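Local coordinates for protein pyruvate kinase (Toxoplasma gondii, PDB 3GG8) that catalyses, as pyruvate kinases do, the closing step of glycolysis, moving the phosphate of phosphoenolpyruvate onto ADP to give pyruvate and ATP, at residues Ala60-Cys65 / Ala94-Leu99; Thr125-Thr130 / Ser174-Thr179; Asp273-Ala278 / Lys307-Ala312; Gln314-Met319 / Val357-Thr362; Ile413-Glu418 / Ile435-Ala440. All coordinates share one frame; numbering follows the deposited sequence.

Interactions 1 and 3 pair neighbouring parallel strands of the eight-stranded barrel. They meet across its interior, where Leu99 packs on Met276 and Ile310, and both are buried. Interaction 4 is also buried but joins a loop that follows a barrel strand to a helix outside it, through side chains and one water; Val360 of its helix packs on Ala60 of interaction 1. Interaction 5 repeats the parallel, apolar pairing in the separate C-terminal sheet. Interaction 2 differs most: antiparallel, partly exposed, about 46 Å from interaction 1 and 58 Å from interaction 5 between centres, with a lysine over a tyrosine ring on its partly exposed face.

Interaction 1 (Ala60-Cys65 / Ala94-Leu99); sequences AGMNVC and ARLAIL
Met62 and Leu96 meet because their first torsions aim them at a common point: Met62 carries CG opposite its backbone N (chi1 171°), whereas Leu96 keeps CG next to its own N (chi1 -67°). The two side chains cross at about a right angle, and CG of Met62 lies 3.8 Å from CD2 of Leu96. A bend at chi3 then turns the methionine methyl back, so that Met62 CE stands 4.0 Å from Leu96 CD1. Cys65 SG approaches the same methyl at 4.1 Å, so Leu96 CD1 touches both sulfur-bearing side chains, Met62 and Cys65.

The backbones form a parallel ladder of three bonds. Ala97 N donates to Asn63 O, Cys65 N to Ala97 O at 2.8 Å, and Leu99 N to Cys65 O. On the face carrying Val64 and Ala97, Val64 CG1 comes within 4.1 Å of Leu99 CB.

The pairing is that of a beta-alpha-beta unit in the barrel, strands 62-68 and 97-101 being joined through helix 74-90. Strand 39-43 flanks Val64, and Asn63 OD1 accepts from Ile40 N. Strand 224-227 flanks Leu99, while helix 51-60 covers Met62 and Leu96 through Met57 and Ile58.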
# COMPACT_ATOMS: atom_id res chain seq x y z
N ALA C 60 -35.42 21.77 -8.43
CA ALA C 60 -35.14 21.16 -7.13
C ALA C 60 -34.13 20.01 -7.19
O ALA C 60 -33.54 19.65 -6.17
CB ALA C 60 -36.43 20.71 -6.49
N GLY C 61 -33.96 19.43 -8.38
CA GLY C 61 -33.05 18.29 -8.56
C GLY C 61 -33.57 17.06 -9.31
O GLY C 61 -32.86 16.07 -9.41
N MET C 62 -34.79 17.10 -9.83
CA MET C 62 -35.32 15.95 -10.59
C MET C 62 -34.52 15.72 -11.87
O MET C 62 -34.35 16.65 -12.66
CB MET C 62 -36.81 16.15 -10.93
CG MET C 62 -37.39 15.11 -11.90
SD MET C 62 -39.18 15.16 -11.96
CE MET C 62 -39.48 16.60 -13.01
N ASN C 63 -34.03 14.49 -12.07
CA ASN C 63 -33.30 14.11 -13.29
C ASN C 63 -34.03 13.05 -14.10
O ASN C 63 -33.83 12.93 -15.31
CB ASN C 63 -31.90 13.60 -12.94
CG ASN C 63 -31.15 14.51 -12.00
OD1 ASN C 63 -30.81 14.10 -10.89
ND2 ASN C 63 -30.86 15.74 -12.44
N VAL C 64 -34.86 12.26 -13.42
CA VAL C 64 -35.55 11.15 -14.08
C VAL C 64 -37.02 11.14 -13.65
O VAL C 64 -37.31 11.33 -12.46
CB VAL C 64 -34.91 9.77 -13.74
CG1 VAL C 64 -35.64 8.62 -14.46
CG2 VAL C 64 -33.37 9.76 -14.05
N CYS C 65 -37.89 10.91 -14.63
CA CYS C 65 -39.33 10.75 -14.43
C CYS C 65 -39.78 9.29 -14.59
O CYS C 65 -39.76 8.75 -15.70
CB CYS C 65 -40.10 11.62 -15.42
SG CYS C 65 -39.67 13.36 -15.29
N ALA C 94 -32.47 21.21 -19.32
CA ALA C 94 -32.74 19.95 -18.64
C ALA C 94 -33.12 18.86 -19.63
O ALA C 94 -33.94 19.08 -20.54
CB ALA C 94 -33.84 20.13 -17.61
N ARG C 95 -32.50 17.70 -19.49
CA ARG C 95 -32.73 16.57 -20.39
C ARG C 95 -33.18 15.37 -19.58
O ARG C 95 -32.51 14.33 -19.54
CB ARG C 95 -31.48 16.25 -21.20
CG ARG C 95 -31.04 17.38 -22.09
CD ARG C 95 -32.09 17.70 -23.14
NE ARG C 95 -31.63 18.68 -24.11
CZ ARG C 95 -30.77 18.41 -25.08
NH1 ARG C 95 -30.26 17.19 -25.19
NH2 ARG C 95 -30.40 19.37 -25.92
N LEU C 96 -34.33 15.54 -18.93
CA LEU C 96 -34.93 14.55 -18.06
C LEU C 96 -35.11 13.24 -18.80
O LEU C 96 -35.57 13.22 -19.95
CB LEU C 96 -36.31 15.05 -17.61
CG LEU C 96 -36.39 16.26 -16.69
CD1 LEU C 96 -37.84 16.75 -16.63
CD2 LEU C 96 -35.89 15.91 -15.30
N ALA C 97 -34.76 12.13 -18.16
CA ALA C 97 -35.03 10.82 -18.75
C ALA C 97 -36.39 10.35 -18.28
O ALA C 97 -36.86 10.74 -17.21
CB ALA C 97 -33.95 9.82 -18.39
N ILE C 98 -37.01 9.51 -19.09
CA ILE C 98 -38.31 8.92 -18.79
C ILE C 98 -38.14 7.40 -18.63
O ILE C 98 -37.58 6.73 -19.50
CB ILE C 98 -39.35 9.30 -19.87
CG1 ILE C 98 -39.51 10.83 -19.92
CG2 ILE C 98 -40.70 8.63 -19.59
CD1 ILE C 98 -40.37 11.33 -21.07
N LEU C 99 -38.57 6.90 -17.47
CA LEU C 99 -38.49 5.50 -17.10
C LEU C 99 -39.91 4.90 -17.01
O LEU C 99 -40.73 5.40 -16.23
CB LEU C 99 -37.74 5.39 -15.75
CG LEU C 99 -37.47 4.04 -15.04
CD1 LEU C 99 -36.02 3.93 -14.55
CD2 LEU C 99 -38.41 3.80 -13.86

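Interaction 2 (Thr125-Thr130 / Ser174-Thr179); sequences TLKIVT and SDYVIT
Thr179 and Leu126 make the tight end of this antiparallel pairing. Leu126 O takes two donors from one residue, Thr179 OG1 at 2.7 Å and Thr179 N at 2.8 Å. The hydroxyl is tilted slightly from the carbonyl plane and the amide lies well above it, so the oxygen is gripped from two directions. Thr179 holds OG1 between its backbone N and carbonyl carbon (chi1 72°), and from there the hydroxyl lies alongside Leu126 CB at 3.5 Å. Leu126 N closes the hydrogen-bonded pair by donating to Thr179 O at 2.9 Å. On this buried face Ile128 CD1 approaches Thr179 CG2, and Ile128 with Val177 forms the next hydrogen-bonded pair; Ile141 of strand 140-142 and Val167 of strand 165-172 pack against this face.

The other face, with Lys127, Ile178, Val129 and Tyr176, is more exposed. Lys127 runs out extended over Ile178 CD1, 4.0 Å from Lys127 CD, and sets NZ 5.0 Å from the centroid of the Tyr176 ring. That nitrogen is only 15° off the ring normal, a cation-pi contact over the face. Tyr176 OH bonds to Glu171 of the adjacent strand.

The sheet belongs to the small beta domain that pyruvate kinases insert into their alpha/beta barrel. The chemistry divides with burial: the buried threonine hydroxyl is satisfied by a backbone carbonyl, whereas on the more exposed face the ammonium group lies over the tyrosine ring, where the pi cloud would probably give modest stabilisation.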
# COMPACT_ATOMS: atom_id res chain seq x y z
N THR C 125 -55.91 -21.54 12.47
CA THR C 125 -55.84 -22.21 11.18
C THR C 125 -56.49 -21.37 10.07
O THR C 125 -57.63 -20.93 10.22
CB THR C 125 -56.56 -23.58 11.27
OG1 THR C 125 -55.85 -24.43 12.18
CG2 THR C 125 -56.68 -24.26 9.90
N LEU C 126 -55.76 -21.16 8.98
CA LEU C 126 -56.30 -20.53 7.77
C LEU C 126 -56.07 -21.37 6.51
O LEU C 126 -54.93 -21.62 6.11
CB LEU C 126 -55.72 -19.13 7.57
CG LEU C 126 -56.01 -18.34 6.28
CD1 LEU C 126 -57.49 -17.99 6.12
CD2 LEU C 126 -55.15 -17.08 6.27
N LYS C 127 -57.16 -21.81 5.90
CA LYS C 127 -57.10 -22.49 4.62
C LYS C 127 -56.99 -21.45 3.52
O LYS C 127 -57.75 -20.47 3.51
CB LYS C 127 -58.35 -23.36 4.43
CG LYS C 127 -58.34 -24.24 3.20
CD LYS C 127 -59.35 -25.35 3.38
CE LYS C 127 -59.74 -26.00 2.05
NZ LYS C 127 -60.65 -27.16 2.32
N ILE C 128 -56.02 -21.62 2.63
CA ILE C 128 -55.95 -20.78 1.44
C ILE C 128 -56.19 -21.62 0.21
O ILE C 128 -55.41 -22.49 -0.11
CB ILE C 128 -54.63 -20.00 1.34
CG1 ILE C 128 -54.43 -19.13 2.58
CG2 ILE C 128 -54.59 -19.14 0.05
CD1 ILE C 128 -53.11 -18.40 2.60
N VAL C 129 -57.29 -21.33 -0.49
CA VAL C 129 -57.70 -22.12 -1.66
C VAL C 129 -57.33 -21.47 -2.99
O VAL C 129 -57.03 -20.27 -3.05
CB VAL C 129 -59.24 -22.45 -1.65
CG1 VAL C 129 -59.67 -23.08 -0.31
CG2 VAL C 129 -60.08 -21.22 -1.99
N THR C 130 -57.38 -22.27 -4.05
CA THR C 130 -57.02 -21.87 -5.40
C THR C 130 -58.25 -21.41 -6.24
O THR C 130 -58.09 -20.77 -7.27
CB THR C 130 -56.22 -23.03 -6.09
OG1 THR C 130 -54.82 -22.90 -5.79
CG2 THR C 130 -56.41 -23.04 -7.60
N SER C 174 -54.00 -30.33 -3.59
CA SER C 174 -53.89 -30.00 -5.01
C SER C 174 -54.34 -28.58 -5.33
O SER C 174 -53.75 -27.92 -6.19
CB SER C 174 -54.68 -30.99 -5.87
OG SER C 174 -55.98 -31.20 -5.34
N ASP C 175 -55.39 -28.13 -4.64
CA ASP C 175 -56.01 -26.83 -4.93
C ASP C 175 -56.21 -26.00 -3.67
O ASP C 175 -57.14 -25.20 -3.58
CB ASP C 175 -57.36 -27.06 -5.63
CG ASP C 175 -58.30 -27.98 -4.83
OD1 ASP C 175 -59.37 -28.34 -5.35
OD2 ASP C 175 -57.97 -28.34 -3.67
N TYR C 176 -55.35 -26.21 -2.68
CA TYR C 176 -55.44 -25.53 -1.39
C TYR C 176 -54.18 -25.77 -0.57
O TYR C 176 -53.38 -26.67 -0.86
CB TYR C 176 -56.65 -26.02 -0.57
CG TYR C 176 -56.46 -27.39 0.03
CD1 TYR C 176 -56.85 -28.53 -0.66
CD2 TYR C 176 -55.87 -27.56 1.30
CE1 TYR C 176 -56.68 -29.80 -0.13
CE2 TYR C 176 -55.67 -28.83 1.84
CZ TYR C 176 -56.09 -29.95 1.11
OH TYR C 176 -55.93 -31.22 1.62
N VAL C 177 -54.05 -24.97 0.49
CA VAL C 177 -52.95 -25.04 1.43
C VAL C 177 -53.57 -24.75 2.81
O VAL C 177 -54.44 -23.87 2.93
CB VAL C 177 -51.85 -24.01 1.04
CG1 VAL C 177 -50.95 -23.65 2.21
CG2 VAL C 177 -51.02 -24.53 -0.13
N ILE C 178 -53.19 -25.53 3.81
CA ILE C 178 -53.56 -25.26 5.20
C ILE C 178 -52.43 -24.47 5.82
O ILE C 178 -51.25 -24.81 5.69
CB ILE C 178 -53.80 -26.57 6.04
CG1 ILE C 178 -54.70 -27.58 5.29
CG2 ILE C 178 -54.40 -26.26 7.42
CD1 ILE C 178 -56.10 -27.07 4.93
N THR C 179 -52.77 -23.38 6.48
CA THR C 179 -51.74 -22.55 7.07
C THR C 179 -52.08 -22.27 8.53
O THR C 179 -53.18 -22.58 8.99
CB THR C 179 -51.53 -21.22 6.30
OG1 THR C 179 -52.64 -20.34 6.52
CG2 THR C 179 -51.36 -21.46 4.81

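Interaction 3 (Asp273-Ala278 / Lys307-Ala312); sequences DGIMIA and KPVITA
Ile275 O accepts the shortest polar bond here, from Ile310 N at 2.7 Å, and the approach is straight, with an N-H...O angle of 171°. Val309 CA adds a CA-H...O contact to the same oxygen at 3.3 Å. Three further bonds extend this parallel ladder: Ile275 N to Pro308 O, Ile277 N to Ile310 O at 2.8 Å, and Ala312 N to Ile277 O at 3.0 Å. The two strands run only 19° apart.

Side chains pack on both faces of the ladder. Ile277 keeps CG1 next to its backbone N (chi1 -55°), which brings CD1 to 3.5 Å from Val309 CG2; the latter is the branch opposite the valine's own N. On the reverse face Met276 lies over Ala312, with CG 3.8 Å from the alanine CB. Its chain then folds at chi3, turning CE toward Ile310 CD1 at 3.9 Å. At the entry to the strands, Gly274 CA fits close against Pro308 O.

Polar groups at this entry turn to their surroundings: Lys307 NZ bonds to the carbonyls of Leu269 and Ala272 as helix 265-271 ends, and Asp273 OD2 accepts from Ile252 N. These are neighbouring staves of the alpha/beta barrel. Met276 reaches Met345 of strand 343-346 and, through the interior, Leu99 of strand 97-101. Helix 288-305, in the connection between the two strands, covers Ile275 and Ile277 with Cys302, Met298 and Ile299, while strand 251-256 flanks Met276.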
# COMPACT_ATOMS: atom_id res chain seq x y z
N ASP C 273 -28.72 -3.15 -18.00
CA ASP C 273 -28.05 -1.87 -18.14
C ASP C 273 -27.89 -1.16 -16.78
O ASP C 273 -27.21 -0.15 -16.66
CB ASP C 273 -28.79 -1.02 -19.18
CG ASP C 273 -28.85 -1.70 -20.54
OD1 ASP C 273 -27.76 -2.01 -21.10
OD2 ASP C 273 -29.96 -1.96 -21.06
N GLY C 274 -28.49 -1.74 -15.75
CA GLY C 274 -28.46 -1.18 -14.40
C GLY C 274 -29.51 -1.87 -13.55
O GLY C 274 -30.27 -2.69 -14.06
N ILE C 275 -29.54 -1.54 -12.26
CA ILE C 275 -30.37 -2.25 -11.29
C ILE C 275 -31.22 -1.27 -10.47
O ILE C 275 -30.78 -0.16 -10.17
CB ILE C 275 -29.48 -3.15 -10.33
CG1 ILE C 275 -28.85 -4.34 -11.08
CG2 ILE C 275 -30.25 -3.61 -9.05
CD1 ILE C 275 -29.84 -5.27 -11.83
N MET C 276 -32.44 -1.69 -10.13
CA MET C 276 -33.23 -0.99 -9.13
C MET C 276 -33.44 -1.92 -7.93
O MET C 276 -33.94 -3.05 -8.09
CB MET C 276 -34.56 -0.48 -9.72
CG MET C 276 -35.43 0.27 -8.71
SD MET C 276 -37.02 0.84 -9.31
CE MET C 276 -36.57 1.80 -10.77
N ILE C 277 -33.00 -1.48 -6.76
CA ILE C 277 -33.15 -2.23 -5.52
C ILE C 277 -34.45 -1.81 -4.82
O ILE C 277 -34.58 -0.67 -4.37
CB ILE C 277 -31.94 -1.98 -4.58
CG1 ILE C 277 -30.61 -2.27 -5.29
CG2 ILE C 277 -32.08 -2.76 -3.24
CD1 ILE C 277 -29.39 -1.83 -4.50
N ALA C 278 -35.42 -2.72 -4.77
CA ALA C 278 -36.71 -2.46 -4.11
C ALA C 278 -36.67 -3.03 -2.70
O ALA C 278 -37.09 -4.18 -2.48
CB ALA C 278 -37.85 -3.08 -4.91
N LYS C 307 -22.26 0.06 -13.71
CA LYS C 307 -23.64 0.16 -14.17
C LYS C 307 -24.49 0.86 -13.10
O LYS C 307 -24.33 0.58 -11.89
CB LYS C 307 -24.19 -1.24 -14.49
CG LYS C 307 -23.59 -1.89 -15.75
CD LYS C 307 -24.28 -3.22 -16.05
CE LYS C 307 -23.84 -3.83 -17.38
NZ LYS C 307 -24.27 -5.26 -17.54
N PRO C 308 -25.39 1.77 -13.51
CA PRO C 308 -26.12 2.57 -12.52
C PRO C 308 -27.02 1.74 -11.62
O PRO C 308 -27.66 0.81 -12.08
CB PRO C 308 -26.98 3.50 -13.38
CG PRO C 308 -27.08 2.80 -14.70
CD PRO C 308 -25.78 2.13 -14.89
N VAL C 309 -27.06 2.08 -10.33
CA VAL C 309 -27.95 1.41 -9.38
C VAL C 309 -28.91 2.45 -8.79
O VAL C 309 -28.49 3.56 -8.42
CB VAL C 309 -27.16 0.60 -8.27
CG1 VAL C 309 -26.26 1.49 -7.44
CG2 VAL C 309 -28.11 -0.24 -7.38
N ILE C 310 -30.20 2.11 -8.76
CA ILE C 310 -31.22 2.95 -8.09
C ILE C 310 -31.70 2.31 -6.78
O ILE C 310 -32.05 1.14 -6.74
CB ILE C 310 -32.45 3.19 -9.00
CG1 ILE C 310 -32.01 3.60 -10.42
CG2 ILE C 310 -33.45 4.20 -8.37
CD1 ILE C 310 -33.13 3.47 -11.43
N THR C 311 -31.69 3.10 -5.71
CA THR C 311 -32.24 2.70 -4.43
C THR C 311 -33.67 3.24 -4.29
O THR C 311 -33.92 4.45 -4.30
CB THR C 311 -31.32 3.20 -3.28
OG1 THR C 311 -29.99 2.71 -3.51
CG2 THR C 311 -31.80 2.70 -1.93
N ALA C 312 -34.62 2.31 -4.14
CA ALA C 312 -36.02 2.63 -4.23
C ALA C 312 -36.80 2.12 -3.01
O ALA C 312 -36.36 1.20 -2.31
CB ALA C 312 -36.61 2.06 -5.53

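Interaction 4 (Gln314-Met319 / Val357-Thr362); sequences QMLESM and VITVET
A connection leaving one barrel strand packs here on the first turns of an outer helix: residues 314-319 follow strand 309-312, and the helical partner, residues 357-362, belongs to helix 356-371. Met319 carries most of the contact. It meets Thr359 and Thr362, one turn apart on the same side of the helix, in a tip-to-tip approach. Met319 SD lies about equally far from the two methyls, 3.9 Å from Thr359 CG2 and 4.0 Å from Thr362 CG2. The bend at chi3 (82°) sends CE on to Thr362 OG1, at 3.5 Å, and toward Ile358 CG2, while Met319 CB lies 3.7 Å from Thr359 OG1. Leu316 slides past Thr359 in the opposite direction, with its CD2 3.9 Å from Thr359 CG2.

Met319 thus meets both the methyls and the hydroxyl oxygens of the two threonines, and each hydroxyl also bonds to the helix backbone. Thr362 OG1 donates to Ile358 O at 2.6 Å, while Thr362 N reaches that carbonyl from the opposite face of its plane; Thr359 OG1 bonds to Phe355 O. Polar contact between the segments goes through a water, which donates to Met319 O at 2.6 Å and to Thr359 OG1 at 3.2 Å.

Pro325 touches both Met319 and Thr362, and Leu346 of the last barrel strand lies against Leu316 and Thr359. At the other end of the connection, Gln314 OE1 bonds to Arg327 of the second subunit. Helix 356-371 follows that last strand, 343-346, which fits a beta/alpha barrel: helices surround the strands, and the loops after the strands lie at their C-terminal ends.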
# COMPACT_ATOMS: atom_id res chain seq x y z
N GLN C 314 -39.50 3.01 0.46
CA GLN C 314 -39.28 3.33 1.84
C GLN C 314 -38.12 4.31 2.05
O GLN C 314 -37.25 4.08 2.89
CB GLN C 314 -39.06 2.05 2.64
CG GLN C 314 -40.09 0.97 2.36
CD GLN C 314 -39.94 -0.19 3.29
OE1 GLN C 314 -38.82 -0.60 3.63
NE2 GLN C 314 -41.06 -0.74 3.72
N MET C 315 -38.13 5.39 1.27
CA MET C 315 -37.08 6.41 1.30
C MET C 315 -37.41 7.58 2.23
O MET C 315 -36.84 7.70 3.32
CB MET C 315 -36.77 6.90 -0.12
CG MET C 315 -36.16 5.79 -1.00
SD MET C 315 -34.46 5.36 -0.52
CE MET C 315 -33.59 6.58 -1.49
N LEU C 316 -38.35 8.41 1.80
CA LEU C 316 -38.81 9.56 2.57
C LEU C 316 -40.33 9.51 2.75
O LEU C 316 -41.03 10.50 2.50
CB LEU C 316 -38.41 10.84 1.84
CG LEU C 316 -37.15 11.66 2.14
CD1 LEU C 316 -36.01 10.85 2.67
CD2 LEU C 316 -36.72 12.46 0.93
N GLU C 317 -40.85 8.38 3.21
CA GLU C 317 -42.28 8.11 3.10
C GLU C 317 -43.18 8.98 3.97
O GLU C 317 -44.32 9.26 3.58
CB GLU C 317 -42.58 6.61 3.19
CG GLU C 317 -41.89 5.86 2.04
CD GLU C 317 -42.70 4.73 1.40
OE1 GLU C 317 -43.48 4.08 2.12
OE2 GLU C 317 -42.51 4.48 0.17
N SER C 318 -42.65 9.47 5.09
CA SER C 318 -43.42 10.34 5.98
C SER C 318 -43.71 11.70 5.35
O SER C 318 -44.61 12.42 5.80
CB SER C 318 -42.69 10.53 7.31
OG SER C 318 -41.62 11.46 7.17
N MET C 319 -42.95 12.06 4.33
CA MET C 319 -43.12 13.35 3.64
C MET C 319 -44.32 13.39 2.67
O MET C 319 -44.64 14.44 2.11
CB MET C 319 -41.83 13.76 2.93
CG MET C 319 -40.69 14.10 3.89
SD MET C 319 -39.32 14.85 3.00
CE MET C 319 -39.86 16.55 2.88
N VAL C 357 -42.36 19.07 -4.29
CA VAL C 357 -41.13 19.80 -4.61
C VAL C 357 -40.23 19.94 -3.38
O VAL C 357 -39.02 19.78 -3.49
CB VAL C 357 -41.32 21.15 -5.41
CG1 VAL C 357 -42.75 21.32 -5.91
CG2 VAL C 357 -40.86 22.35 -4.62
N ILE C 358 -40.85 20.21 -2.22
CA ILE C 358 -40.15 20.19 -0.94
C ILE C 358 -39.46 18.85 -0.68
O ILE C 358 -38.36 18.81 -0.12
CB ILE C 358 -41.07 20.64 0.24
CG1 ILE C 358 -41.37 22.14 0.12
CG2 ILE C 358 -40.41 20.35 1.59
CD1 ILE C 358 -42.10 22.77 1.31
N THR C 359 -40.10 17.75 -1.08
CA THR C 359 -39.49 16.44 -0.92
C THR C 359 -38.25 16.31 -1.82
O THR C 359 -37.23 15.75 -1.39
CB THR C 359 -40.50 15.28 -1.16
OG1 THR C 359 -41.68 15.49 -0.36
CG2 THR C 359 -39.89 13.93 -0.77
N VAL C 360 -38.31 16.84 -3.04
CA VAL C 360 -37.16 16.77 -3.95
C VAL C 360 -36.00 17.62 -3.45
O VAL C 360 -34.84 17.20 -3.53
CB VAL C 360 -37.51 17.20 -5.41
CG1 VAL C 360 -36.28 17.14 -6.29
CG2 VAL C 360 -38.58 16.33 -5.98
N GLU C 361 -36.29 18.81 -2.95
CA GLU C 361 -35.25 19.67 -2.35
C GLU C 361 -34.60 18.99 -1.15
O GLU C 361 -33.39 19.10 -0.95
CB GLU C 361 -35.83 21.02 -1.90
CG GLU C 361 -36.71 21.74 -2.91
CD GLU C 361 -37.08 23.15 -2.46
OE1 GLU C 361 -36.96 24.08 -3.30
OE2 GLU C 361 -37.48 23.33 -1.29
N THR C 362 -35.41 18.32 -0.34
CA THR C 362 -34.95 17.67 0.88
C THR C 362 -33.99 16.52 0.56
O THR C 362 -32.93 16.39 1.19
CB THR C 362 -36.14 17.21 1.75
OG1 THR C 362 -36.95 18.35 2.06
CG2 THR C 362 -35.70 16.53 3.04
O HOH W 1 -44.81 14.86 -0.49

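Interaction 5 (Ile413-Glu418 / Ile435-Ala440); sequences ILALTE and ILALSA
This is a parallel strand pairing in the C-terminal alpha/beta domain, between the two strands of a beta-alpha-beta unit: strand 412-416, helix 421-427 and strand 435-439. The backbone evidence is a regular alternation of bonds. Leu436 N donates to Ile413 O, Ala415 N to Leu436 O at 2.8 Å, Leu438 N to Ala415 O at 2.7 Å, and Thr417 N to Leu438 O at 2.8 Å. The strand directions differ by 24°.

Leucines pair on one face, lying side by side and pointing the same way. Leu414 CD2 touches Leu436 CB at 4.1 Å, and the CD1 methyls of Leu416 and Leu438 meet at 4.0 Å. The other face carries smaller side chains as well as isoleucines, with Ala415 CB resting 3.9 Å from Ile435 CG2 and Ala437 next to it.

Beyond the last backbone bond of the pair, a side chain adds another link. Ser439 holds OG opposite its backbone N (chi1 -167°), and this extended position lets the hydroxyl donate to Thr417 O at 2.6 Å. Thr417 OG1 turns instead to Glu496.

Helix 465-478 packs on the leucine face, through Val468 and Ile469 on Leu416 and Val468 and Ala472 on Leu438. Helix 421-427 covers the alanine face with Ala423 and Ile426. Within the sheet, strand 487-494 bonds to Leu414 and Leu416, and strand 454-458 lies beyond Leu436.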
# COMPACT_ATOMS: atom_id res chain seq x y z
N ILE C 413 -13.83 17.48 -15.22
CA ILE C 413 -13.47 16.46 -16.18
C ILE C 413 -14.49 16.51 -17.33
O ILE C 413 -15.70 16.53 -17.11
CB ILE C 413 -13.39 15.03 -15.54
CG1 ILE C 413 -12.35 15.00 -14.40
CG2 ILE C 413 -13.05 13.96 -16.58
CD1 ILE C 413 -12.31 13.68 -13.59
N LEU C 414 -14.00 16.59 -18.55
CA LEU C 414 -14.88 16.57 -19.69
C LEU C 414 -14.85 15.15 -20.25
O LEU C 414 -13.77 14.61 -20.52
CB LEU C 414 -14.45 17.58 -20.75
CG LEU C 414 -14.23 19.05 -20.33
CD1 LEU C 414 -13.84 19.91 -21.52
CD2 LEU C 414 -15.48 19.61 -19.66
N ALA C 415 -16.03 14.55 -20.37
CA ALA C 415 -16.16 13.22 -20.95
C ALA C 415 -16.86 13.35 -22.28
O ALA C 415 -18.06 13.55 -22.34
CB ALA C 415 -16.95 12.30 -20.02
N LEU C 416 -16.10 13.28 -23.37
CA LEU C 416 -16.68 13.33 -24.70
C LEU C 416 -17.10 11.92 -25.05
O LEU C 416 -16.29 10.99 -24.97
CB LEU C 416 -15.68 13.86 -25.72
CG LEU C 416 -15.42 15.36 -25.75
CD1 LEU C 416 -14.61 15.79 -24.51
CD2 LEU C 416 -14.69 15.73 -27.05
N THR C 417 -18.36 11.75 -25.44
CA THR C 417 -18.91 10.39 -25.52
C THR C 417 -20.05 10.22 -26.52
O THR C 417 -20.96 11.05 -26.61
CB THR C 417 -19.35 9.89 -24.11
OG1 THR C 417 -19.67 8.50 -24.17
CG2 THR C 417 -20.56 10.67 -23.59
N GLU C 418 -20.00 9.13 -27.27
CA GLU C 418 -21.06 8.82 -28.23
C GLU C 418 -22.05 7.89 -27.55
O GLU C 418 -23.23 8.21 -27.47
CB GLU C 418 -20.46 8.22 -29.50
CG GLU C 418 -21.47 7.86 -30.61
CD GLU C 418 -22.39 9.01 -31.04
OE1 GLU C 418 -23.46 8.73 -31.63
OE2 GLU C 418 -22.05 10.20 -30.78
N ILE C 435 -18.14 15.86 -13.53
CA ILE C 435 -17.96 15.33 -14.88
C ILE C 435 -18.99 15.99 -15.79
O ILE C 435 -20.17 15.98 -15.49
CB ILE C 435 -18.11 13.77 -14.92
CG1 ILE C 435 -17.18 13.10 -13.89
CG2 ILE C 435 -17.87 13.23 -16.33
CD1 ILE C 435 -17.61 11.68 -13.51
N LEU C 436 -18.52 16.60 -16.88
CA LEU C 436 -19.42 17.10 -17.90
C LEU C 436 -19.30 16.20 -19.13
O LEU C 436 -18.29 16.20 -19.83
CB LEU C 436 -19.13 18.57 -18.22
CG LEU C 436 -19.92 19.29 -19.33
CD1 LEU C 436 -21.45 19.30 -19.12
CD2 LEU C 436 -19.38 20.73 -19.46
N ALA C 437 -20.33 15.39 -19.33
CA ALA C 437 -20.42 14.51 -20.48
C ALA C 437 -20.94 15.27 -21.69
O ALA C 437 -22.02 15.88 -21.64
CB ALA C 437 -21.31 13.34 -20.15
N LEU C 438 -20.17 15.25 -22.78
CA LEU C 438 -20.53 15.93 -24.04
C LEU C 438 -20.83 14.90 -25.11
O LEU C 438 -20.03 13.98 -25.33
CB LEU C 438 -19.41 16.86 -24.50
CG LEU C 438 -18.89 17.90 -23.50
CD1 LEU C 438 -17.55 18.46 -23.95
CD2 LEU C 438 -19.90 19.03 -23.29
N SER C 439 -21.97 15.05 -25.77
CA SER C 439 -22.45 14.02 -26.68
C SER C 439 -23.35 14.61 -27.76
O SER C 439 -24.10 15.56 -27.52
CB SER C 439 -23.19 12.93 -25.89
OG SER C 439 -23.41 11.77 -26.67
N ALA C 440 -23.29 14.05 -28.96
CA ALA C 440 -24.20 14.51 -30.01
C ALA C 440 -25.47 13.67 -29.98
O ALA C 440 -26.46 14.02 -30.60
CB ALA C 440 -23.52 14.46 -31.37